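Local coordinates for AB hydrolase-1 domain-containing protein (Parabacteroides distasonis, PDB 4Q34), which is a putative esterase of the alpha/beta hydrolase family, probably hydrolysing ester bonds in a substrate that is not known, at residues R69-R79 / D303-S314. Numbering follows the deposited sequence.
Sequences REGFQNIFLRR and DLNNIEVADLLS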
loop_
_atom_site.group_PDB
_atom_site.type_symbol
_atom_site.label_atom_id
_atom_site.label_comp_id
_atom_site.label_asym_id
_atom_site.label_seq_id
_atom_site.Cartn_x
_atom_site.Cartn_y
_atom_site.Cartn_z
ATOM N N ARG A 69 8.329 -6.004 15.212
ATOM C CA ARG A 69 7.798 -5.271 16.375
ATOM C C ARG A 69 6.863 -4.167 15.901
ATOM O O ARG A 69 6.836 -3.784 14.726
ATOM C CB ARG A 69 8.941 -4.653 17.209
ATOM C CG ARG A 69 9.779 -5.680 17.943
ATOM C CD ARG A 69 10.989 -5.045 18.614
ATOM N NE ARG A 69 11.802 -4.463 17.568
ATOM C CZ ARG A 69 11.912 -3.171 17.273
ATOM N NH1 ARG A 69 11.329 -2.226 18.011
ATOM N NH2 ARG A 69 12.654 -2.816 16.248
ATOM N N GLU A 70 6.073 -3.630 16.819
ATOM C CA GLU A 70 5.164 -2.544 16.441
ATOM C C GLU A 70 5.927 -1.291 16.090
ATOM O O GLU A 70 6.940 -0.953 16.731
ATOM C CB GLU A 70 4.226 -2.238 17.611
ATOM C CG GLU A 70 3.229 -3.343 17.875
ATOM C CD GLU A 70 2.149 -2.816 18.790
ATOM O OE1 GLU A 70 2.505 -2.045 19.718
ATOM O OE2 GLU A 70 0.970 -3.079 18.530
ATOM N N GLY A 71 5.425 -0.592 15.064
ATOM C CA GLY A 71 5.874 0.719 14.706
ATOM C C GLY A 71 4.940 1.812 15.160
ATOM O O GLY A 71 3.960 1.591 15.914
ATOM N N PHE A 72 5.257 3.027 14.695
ATOM C CA PHE A 72 4.538 4.229 15.094
ATOM C C PHE A 72 3.044 4.167 14.754
ATOM O O PHE A 72 2.221 4.741 15.462
ATOM C CB PHE A 72 5.175 5.477 14.441
ATOM C CG PHE A 72 6.375 6.016 15.183
ATOM C CD1 PHE A 72 7.033 5.268 16.155
ATOM C CD2 PHE A 72 6.830 7.302 14.939
ATOM C CE1 PHE A 72 8.145 5.791 16.820
ATOM C CE2 PHE A 72 7.928 7.828 15.603
ATOM C CZ PHE A 72 8.571 7.074 16.566
ATOM N N GLN A 73 2.703 3.492 13.654
ATOM C CA GLN A 73 1.303 3.315 13.307
ATOM C C GLN A 73 0.486 2.778 14.517
ATOM O O GLN A 73 -0.595 3.297 14.849
ATOM C CB GLN A 73 1.151 2.376 12.117
ATOM C CG GLN A 73 -0.314 2.173 11.715
ATOM C CD GLN A 73 -0.475 1.377 10.438
ATOM O OE1 GLN A 73 0.339 0.545 10.113
ATOM N NE2 GLN A 73 -1.513 1.697 9.657
ATOM N N ASN A 74 0.982 1.693 15.117
ATOM C CA ASN A 74 0.347 1.069 16.262
ATOM C C ASN A 74 0.577 1.837 17.562
ATOM O O ASN A 74 -0.374 2.013 18.368
ATOM C CB ASN A 74 0.836 -0.362 16.443
ATOM C CG ASN A 74 0.297 -1.323 15.399
ATOM O OD1 ASN A 74 -0.072 -0.941 14.269
ATOM N ND2 ASN A 74 0.272 -2.582 15.764
ATOM N N ILE A 75 1.808 2.287 17.764
ATOM C CA ILE A 75 2.172 2.945 19.011
ATOM C C ILE A 75 1.357 4.224 19.244
ATOM O O ILE A 75 0.838 4.450 20.335
ATOM C CB ILE A 75 3.664 3.274 19.025
ATOM C CG1 ILE A 75 4.471 1.988 19.091
ATOM C CG2 ILE A 75 4.046 4.207 20.212
ATOM C CD1 ILE A 75 5.939 2.152 18.746
ATOM N N PHE A 76 1.238 5.067 18.220
ATOM C CA PHE A 76 0.505 6.318 18.379
ATOM C C PHE A 76 -1.001 6.150 18.352
ATOM O O PHE A 76 -1.683 6.906 19.016
ATOM C CB PHE A 76 1.036 7.407 17.440
ATOM C CG PHE A 76 2.353 7.943 17.928
ATOM C CD1 PHE A 76 2.378 8.855 18.983
ATOM C CD2 PHE A 76 3.541 7.397 17.482
ATOM C CE1 PHE A 76 3.567 9.291 19.502
ATOM C CE2 PHE A 76 4.774 7.828 18.005
ATOM C CZ PHE A 76 4.781 8.763 19.025
ATOM N N LEU A 77 -1.495 5.116 17.655
ATOM C CA LEU A 77 -2.912 4.778 17.728
ATOM C C LEU A 77 -3.264 4.360 19.150
ATOM O O LEU A 77 -4.297 4.784 19.687
ATOM C CB LEU A 77 -3.222 3.630 16.754
ATOM C CG LEU A 77 -4.688 3.214 16.687
ATOM C CD1 LEU A 77 -5.546 4.382 16.241
ATOM C CD2 LEU A 77 -4.821 2.018 15.750
ATOM N N ARG A 78 -2.400 3.570 19.769
ATOM C CA ARG A 78 -2.610 3.131 21.162
ATOM C C ARG A 78 -2.623 4.308 22.138
ATOM O O ARG A 78 -3.338 4.294 23.159
ATOM C CB ARG A 78 -1.561 2.088 21.555
ATOM C CG ARG A 78 -1.854 1.482 22.905
ATOM C CD ARG A 78 -0.918 0.314 23.188
ATOM N NE ARG A 78 -1.232 -0.819 22.319
ATOM C CZ ARG A 78 -0.459 -1.250 21.330
ATOM N NH1 ARG A 78 0.733 -0.707 21.127
ATOM N NH2 ARG A 78 -0.871 -2.275 20.592
ATOM N N ARG A 79 -1.867 5.331 21.820
ATOM C CA ARG A 79 -1.786 6.568 22.594
ATOM C C ARG A 79 -2.882 7.582 22.272
ATOM O O ARG A 79 -2.809 8.744 22.671
ATOM C CB ARG A 79 -0.399 7.167 22.391
ATOM C CG ARG A 79 0.698 6.279 22.950
ATOM C CD ARG A 79 2.111 6.784 22.723
ATOM N NE ARG A 79 3.055 5.762 23.206
ATOM C CZ ARG A 79 4.300 5.980 23.607
ATOM N NH1 ARG A 79 4.837 7.204 23.580
ATOM N NH2 ARG A 79 5.015 4.939 24.034
ATOM N N ASP A 303 13.765 1.323 14.832
ATOM C CA ASP A 303 14.899 0.723 15.549
ATOM C C ASP A 303 14.423 -0.050 16.801
ATOM O O ASP A 303 13.283 0.098 17.236
ATOM C CB ASP A 303 15.880 1.816 15.966
ATOM C CG ASP A 303 16.754 2.318 14.826
ATOM O OD1 ASP A 303 16.871 1.678 13.746
ATOM O OD2 ASP A 303 17.341 3.402 15.025
ATOM N N LEU A 304 15.328 -0.817 17.411
ATOM C CA LEU A 304 14.992 -1.638 18.589
ATOM C C LEU A 304 14.486 -0.835 19.751
ATOM O O LEU A 304 13.690 -1.369 20.527
ATOM C CB LEU A 304 16.187 -2.479 19.041
ATOM C CG LEU A 304 16.619 -3.549 18.023
ATOM C CD1 LEU A 304 17.937 -4.175 18.504
ATOM C CD2 LEU A 304 15.559 -4.629 17.853
ATOM N N ASN A 305 14.918 0.421 19.879
ATOM C CA ASN A 305 14.492 1.295 20.988
ATOM C C ASN A 305 13.414 2.280 20.539
ATOM O O ASN A 305 13.321 3.393 21.071
ATOM C CB ASN A 305 15.702 2.075 21.549
ATOM C CG ASN A 305 16.355 2.981 20.520
ATOM O OD1 ASN A 305 16.040 2.936 19.327
ATOM N ND2 ASN A 305 17.232 3.853 20.981
ATOM N N ASN A 306 12.627 1.891 19.551
ATOM C CA ASN A 306 11.673 2.833 18.967
ATOM C C ASN A 306 10.587 3.309 19.938
ATOM O O ASN A 306 10.026 4.391 19.763
ATOM C CB ASN A 306 11.069 2.345 17.654
ATOM C CG ASN A 306 10.116 1.171 17.807
ATOM O OD1 ASN A 306 10.148 0.418 18.757
ATOM N ND2 ASN A 306 9.225 1.026 16.813
ATOM N N ILE A 307 10.314 2.516 20.972
ATOM C CA ILE A 307 9.365 2.981 21.982
ATOM C C ILE A 307 9.935 4.200 22.716
ATOM O O ILE A 307 9.246 5.161 23.011
ATOM C CB ILE A 307 8.929 1.837 22.939
ATOM C CG1 ILE A 307 8.143 0.761 22.147
ATOM C CG2 ILE A 307 8.127 2.405 24.107
ATOM C CD1 ILE A 307 7.849 -0.540 22.890
ATOM N N GLU A 308 11.209 4.138 23.076
ATOM C CA GLU A 308 11.885 5.266 23.695
ATOM C C GLU A 308 11.893 6.453 22.738
ATOM O O GLU A 308 11.749 7.597 23.160
ATOM C CB GLU A 308 13.330 4.901 24.096
ATOM C CG GLU A 308 13.425 3.723 25.061
ATOM C CD GLU A 308 14.863 3.370 25.424
ATOM O OE1 GLU A 308 15.603 4.246 25.886
ATOM O OE2 GLU A 308 15.251 2.201 25.248
ATOM N N VAL A 309 12.057 6.187 21.434
ATOM C CA VAL A 309 12.056 7.260 20.417
ATOM C C VAL A 309 10.630 7.891 20.411
ATOM O O VAL A 309 10.481 9.113 20.436
ATOM C CB VAL A 309 12.460 6.711 19.048
ATOM C CG1 VAL A 309 12.342 7.778 17.981
ATOM C CG2 VAL A 309 13.912 6.163 19.059
ATOM N N ALA A 310 9.624 7.033 20.478
ATOM C CA ALA A 310 8.220 7.474 20.513
ATOM C C ALA A 310 7.943 8.300 21.771
ATOM O O ALA A 310 7.275 9.316 21.707
ATOM C CB ALA A 310 7.266 6.292 20.427
ATOM N N ASP A 311 8.494 7.894 22.923
ATOM C CA ASP A 311 8.290 8.658 24.136
ATOM C C ASP A 311 8.810 10.107 24.040
ATOM O O ASP A 311 8.200 11.051 24.571
ATOM C CB ASP A 311 8.952 7.969 25.349
ATOM C CG ASP A 311 8.252 6.672 25.773
ATOM O OD1 ASP A 311 7.099 6.417 25.386
ATOM O OD2 ASP A 311 8.895 5.881 26.506
ATOM N N LEU A 312 9.944 10.267 23.366
ATOM C CA LEU A 312 10.528 11.590 23.135
ATOM C C LEU A 312 9.592 12.427 22.307
ATOM O O LEU A 312 9.352 13.601 22.619
ATOM C CB LEU A 312 11.865 11.515 22.394
ATOM C CG LEU A 312 13.096 11.180 23.215
ATOM C CD1 LEU A 312 14.223 10.998 22.216
ATOM C CD2 LEU A 312 13.391 12.275 24.230
ATOM N N LEU A 313 9.064 11.836 21.245
ATOM C CA LEU A 313 8.095 12.547 20.443
ATOM C C LEU A 313 6.815 12.898 21.253
ATOM O O LEU A 313 6.323 14.040 21.174
ATOM C CB LEU A 313 7.740 11.764 19.168
ATOM C CG LEU A 313 6.719 12.426 18.231
ATOM C CD1 LEU A 313 7.095 13.834 17.793
ATOM C CD2 LEU A 313 6.473 11.507 17.044
ATOM N N SER A 314 6.265 11.945 21.988
ATOM C CA SER A 314 5.054 12.220 22.816
ATOM C C SER A 314 5.317 13.382 23.778
ATOM O O SER A 314 4.469 14.198 24.023
ATOM C CB SER A 314 4.642 11.008 23.642
ATOM O OG SER A 314 4.054 9.995 22.848
HETATM O O HOH W 1 7.398 -1.498 19.349
#
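D311 OD1 takes two N-H groups of R79, from NH2 at 2.9 Å and from NH1 at 3.0 Å. This is an end-on salt bridge in which both nitrogens share one oxygen. Guanidinium and carboxylate are nearly coplanar, 19° apart. The R79 chain runs extended from CG to NE, which carries the guanidinium across to helix 306-314. NH1 also donates to S314 OG, 3.0 Å away and in the guanidinium plane, while A310 CB lies over one face. A leucine in place of R79 would probably leave D311 without its countercharge and S314 OG without this donor.

At the other end, N306 ND2 donates to E70 O at 3.0 Å. The bond is nearly straight (168°) and uses a carbonyl lone pair. A water also donates to E70 O, and more weakly to N306 OD1. R69 NH1 makes weak bonds to N306 OD1 and D303 O; the stronger partner of R69 is D67, through NE.

Between these polar ends the helices pack through apolar groups. F72 is a knob among N306, V309, A310 and L313, with CE1 3.7 Å from A310 CB. F76 CZ meets A310 CB and L313 CD2, and I75 CG2 also touches A310 CB.

The axes cross at -47°, 11.0 Å apart. Strand 192-198 of the central sheet packs against V309 and L313, and strand 28-41 against Q73 and L77 of helix 72-78.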